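Side-chain contact in 7beta-hydroxysteroid dehydrogenase (Collinsella aerofaciens, PDB 5FYD), which reduces the 7-oxo group of 7-oxolithocholate with NADPH to give ursodeoxycholate, and works as a homodimer: residues A[88-93]-A[117-122]. Residues are numbered along the deposited sequence; the frame is centred on the assembly and turned at random. Where two conformers were deposited one is given.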
ATOM      1  N   MET A  88      -5.896 -10.824 -24.838  1.00 10.72           N
ATOM      2  CA  MET A  88      -5.046  -9.815 -24.208  1.00 11.88           C
ATOM      3  C   MET A  88      -5.791  -9.173 -23.051  1.00 11.39           C
ATOM      4  O   MET A  88      -6.989  -8.916 -23.153  1.00 11.39           O
ATOM      5  CB  MET A  88      -4.622  -8.724 -25.208  1.00 13.12           C
ATOM      6  CG  MET A  88      -3.590  -7.729 -24.677  1.00 15.87           C
ATOM      7  SD  MET A  88      -3.557  -6.160 -25.610  1.00 19.67           S
ATOM      8  CE  MET A  88      -4.841  -5.256 -24.794  1.00 20.32           C
ATOM      9  N   SER A  89      -5.082  -8.926 -21.952  1.00 10.58           N
ATOM     10  CA  SER A  89      -5.601  -8.070 -20.877  1.00 10.29           C
ATOM     11  C   SER A  89      -4.538  -7.063 -20.477  1.00 10.63           C
ATOM     12  O   SER A  89      -3.425  -7.467 -20.139  1.00 10.62           O
ATOM     13  CB  SER A  89      -6.013  -8.861 -19.635  1.00 10.43           C
ATOM     14  OG  SER A  89      -6.444  -8.003 -18.611  1.00 10.68           O
ATOM     15  N   TYR A  90      -4.900  -5.777 -20.479  1.00 10.64           N
ATOM     16  CA  TYR A  90      -4.045  -4.745 -19.922  1.00 11.14           C
ATOM     17  C   TYR A  90      -4.453  -4.475 -18.478  1.00 11.92           C
ATOM     18  O   TYR A  90      -5.548  -3.958 -18.229  1.00 12.26           O
ATOM     19  CB  TYR A  90      -4.079  -3.469 -20.748  1.00 11.15           C
ATOM     20  CG  TYR A  90      -2.863  -2.619 -20.487  1.00 11.04           C
ATOM     21  CD1 TYR A  90      -1.687  -2.884 -21.165  1.00 11.00           C
ATOM     22  CD2 TYR A  90      -2.866  -1.599 -19.565  1.00 10.90           C
ATOM     23  CE1 TYR A  90      -0.548  -2.152 -20.964  1.00 11.48           C
ATOM     24  CE2 TYR A  90      -1.725  -0.847 -19.341  1.00 10.91           C
ATOM     25  CZ  TYR A  90      -0.550  -1.132 -20.046  1.00 10.96           C
ATOM     26  OH  TYR A  90       0.631  -0.409 -19.857  1.00 11.27           O
ATOM     27  N   VAL A  91      -3.575  -4.875 -17.555  1.00 12.39           N
ATOM     28  CA  VAL A  91      -3.815  -4.809 -16.123  1.00 14.25           C
ATOM     29  C   VAL A  91      -2.930  -3.791 -15.411  1.00 15.35           C
ATOM     30  O   VAL A  91      -3.312  -3.278 -14.371  1.00 18.69           O
ATOM     31  CB  VAL A  91      -3.546  -6.187 -15.449  1.00 15.42           C
ATOM     32  CG1 VAL A  91      -3.950  -6.152 -13.971  1.00 16.41           C
ATOM     33  CG2 VAL A  91      -4.262  -7.290 -16.182  1.00 15.36           C
ATOM     34  N   ALA A  92      -1.765  -3.486 -15.955  1.00 15.98           N
ATOM     35  CA  ALA A  92      -0.806  -2.651 -15.247  1.00 16.20           C
ATOM     36  C   ALA A  92      -1.347  -1.258 -15.034  1.00 17.32           C
ATOM     37  O   ALA A  92      -2.085  -0.744 -15.873  1.00 16.75           O
ATOM     38  CB  ALA A  92       0.474  -2.551 -16.028  1.00 16.79           C
ATOM     39  N   CYS A  93      -0.971  -0.644 -13.919  0.50 17.78           N
ATOM     40  CA  CYS A  93      -1.335   0.735 -13.659  0.50 19.26           C
ATOM     41  C   CYS A  93      -0.316   1.369 -12.739  0.50 18.00           C
ATOM     42  O   CYS A  93       0.262   0.701 -11.871  0.50 18.19           O
ATOM     43  CB  CYS A  93      -2.728   0.820 -13.033  0.50 20.80           C
ATOM     44  SG  CYS A  93      -2.743   0.373 -11.289  0.50 25.86           S
ATOM     45  N   VAL A 117       0.087   5.279 -23.084  1.00 10.46           N
ATOM     46  CA  VAL A 117       0.884   4.967 -24.266  1.00 11.36           C
ATOM     47  C   VAL A 117       1.155   3.473 -24.461  1.00 11.06           C
ATOM     48  O   VAL A 117       0.856   2.921 -25.542  1.00 11.32           O
ATOM     49  CB  VAL A 117       2.195   5.772 -24.306  1.00 11.75           C
ATOM     50  CG1 VAL A 117       3.062   5.365 -25.493  1.00 12.34           C
ATOM     51  CG2 VAL A 117       1.893   7.272 -24.295  1.00 12.17           C
ATOM     52  N   THR A 118       1.757   2.824 -23.464  1.00 10.89           N
ATOM     53  CA  THR A 118       1.967   1.381 -23.537  1.00 11.36           C
ATOM     54  C   THR A 118       0.645   0.656 -23.664  1.00 10.69           C
ATOM     55  O   THR A 118       0.524  -0.263 -24.450  1.00 10.04           O
ATOM     56  CB  THR A 118       2.754   0.837 -22.341  1.00 11.71           C
ATOM     57  OG1 THR A 118       4.007   1.544 -22.241  1.00 12.61           O
ATOM     58  CG2 THR A 118       3.007  -0.668 -22.497  1.00 11.84           C
ATOM     59  N   PHE A 119      -0.348   1.109 -22.905  1.00 10.25           N
ATOM     60  CA  PHE A 119      -1.715   0.610 -23.033  1.00  9.84           C
ATOM     61  C   PHE A 119      -2.190   0.622 -24.489  1.00  9.90           C
ATOM     62  O   PHE A 119      -2.558  -0.430 -25.027  1.00  9.70           O
ATOM     63  CB  PHE A 119      -2.683   1.423 -22.184  1.00  9.73           C
ATOM     64  CG  PHE A 119      -4.104   1.253 -22.599  1.00 10.01           C
ATOM     65  CD1 PHE A 119      -4.743   0.018 -22.442  1.00 10.64           C
ATOM     66  CD2 PHE A 119      -4.801   2.282 -23.204  1.00  9.83           C
ATOM     67  CE1 PHE A 119      -6.047  -0.152 -22.835  1.00 10.52           C
ATOM     68  CE2 PHE A 119      -6.120   2.106 -23.599  1.00 10.02           C
ATOM     69  CZ  PHE A 119      -6.745   0.882 -23.423  1.00 10.33           C
ATOM     70  N   LEU A 120      -2.171   1.799 -25.112  1.00 10.04           N
ATOM     71  CA  LEU A 120      -2.719   1.917 -26.457  1.00 10.62           C
ATOM     72  C   LEU A 120      -1.872   1.189 -27.509  1.00 10.50           C
ATOM     73  O   LEU A 120      -2.433   0.640 -28.437  1.00 10.29           O
ATOM     74  CB  LEU A 120      -2.941   3.371 -26.865  1.00 11.47           C
ATOM     75  CG  LEU A 120      -3.897   3.516 -28.066  1.00 12.28           C
ATOM     76  CD1 LEU A 120      -5.322   3.028 -27.787  1.00 12.76           C
ATOM     77  CD2 LEU A 120      -3.949   4.967 -28.520  1.00 13.06           C
ATOM     78  N   LYS A 121      -0.546   1.213 -27.379  1.00 10.66           N
ATOM     79  CA  LYS A 121       0.312   0.468 -28.300  1.00 11.44           C
ATOM     80  C   LYS A 121      -0.077  -1.002 -28.291  1.00 11.22           C
ATOM     81  O   LYS A 121      -0.248  -1.612 -29.352  1.00 11.29           O
ATOM     82  CB  LYS A 121       1.797   0.619 -27.923  1.00 12.36           C
ATOM     83  CG  LYS A 121       2.391   1.968 -28.298  1.00 13.26           C
ATOM     84  CD  LYS A 121       3.875   2.004 -27.963  1.00 14.00           C
ATOM     85  CE  LYS A 121       4.556   3.191 -28.620  1.00 14.86           C
ATOM     86  NZ  LYS A 121       6.031   3.069 -28.413  1.00 15.54           N
ATOM     87  N   CYS A 122      -0.235  -1.554 -27.088  1.00 11.22           N
ATOM     88  CA  CYS A 122      -0.590  -2.956 -26.956  1.00 11.52           C
ATOM     89  C   CYS A 122      -1.979  -3.196 -27.501  1.00 11.19           C
ATOM     90  O   CYS A 122      -2.187  -4.134 -28.265  1.00 11.94           O
ATOM     91  CB  CYS A 122      -0.475  -3.420 -25.508  1.00 11.67           C
ATOM     92  SG  CYS A 122       1.228  -3.538 -24.943  1.00 13.42           S
TER
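Y90 lays one face of its ring against the backbone of F119, whose CA sits over that face, 3.7 Å from the Y90 ring centroid, a CH-pi contact. The F119 ring then turns its edge to the same tyrosine: CD1 of F119 comes within 3.8 Å of Y90 CG. The two planes meet at 68° in a T-shaped pair. With CG anti to the backbone N (chi1 -159°), the Y90 ring stretches from the strand to the helix. Its OH ends 3.5 Å from T118 CB. That hydroxyl hydrogen-bonds to the carbonyl oxygen of V114, one turn back along the helix, so its polar end is satisfied within the buried interface. An alanine in place of Y90 would probably open a gap over the F119 backbone, leave the F119 edge without its aromatic face and cost the V114 carbonyl this partner. The two segments belong to the Rossmann fold of short-chain dehydrogenases: strand 85-90 is the central strand of the parallel sheet, and helix 105-132 packs against it, the short segments running nearly antiparallel at 168° with their axes 9.6 Å apart. T118 OG1 lies within hydrogen-bonding distance of two carbonyl oxygens, those of N113 and of the NADP(+)-binding F67; its one proton is shared or goes to either, F67 O being the stronger partner. Packing is looser at M88, where the bent chain brings SD 3.6 Å from C122 O and 4.1 Å from C122 CB; L12 and L14 of strand 10-14 and F123 and Y126 of the helix fill in around the methionine. The solvent side of the helix carries the exposed K121, whereas F119 is covered by I163 and T167 of helix 154-173.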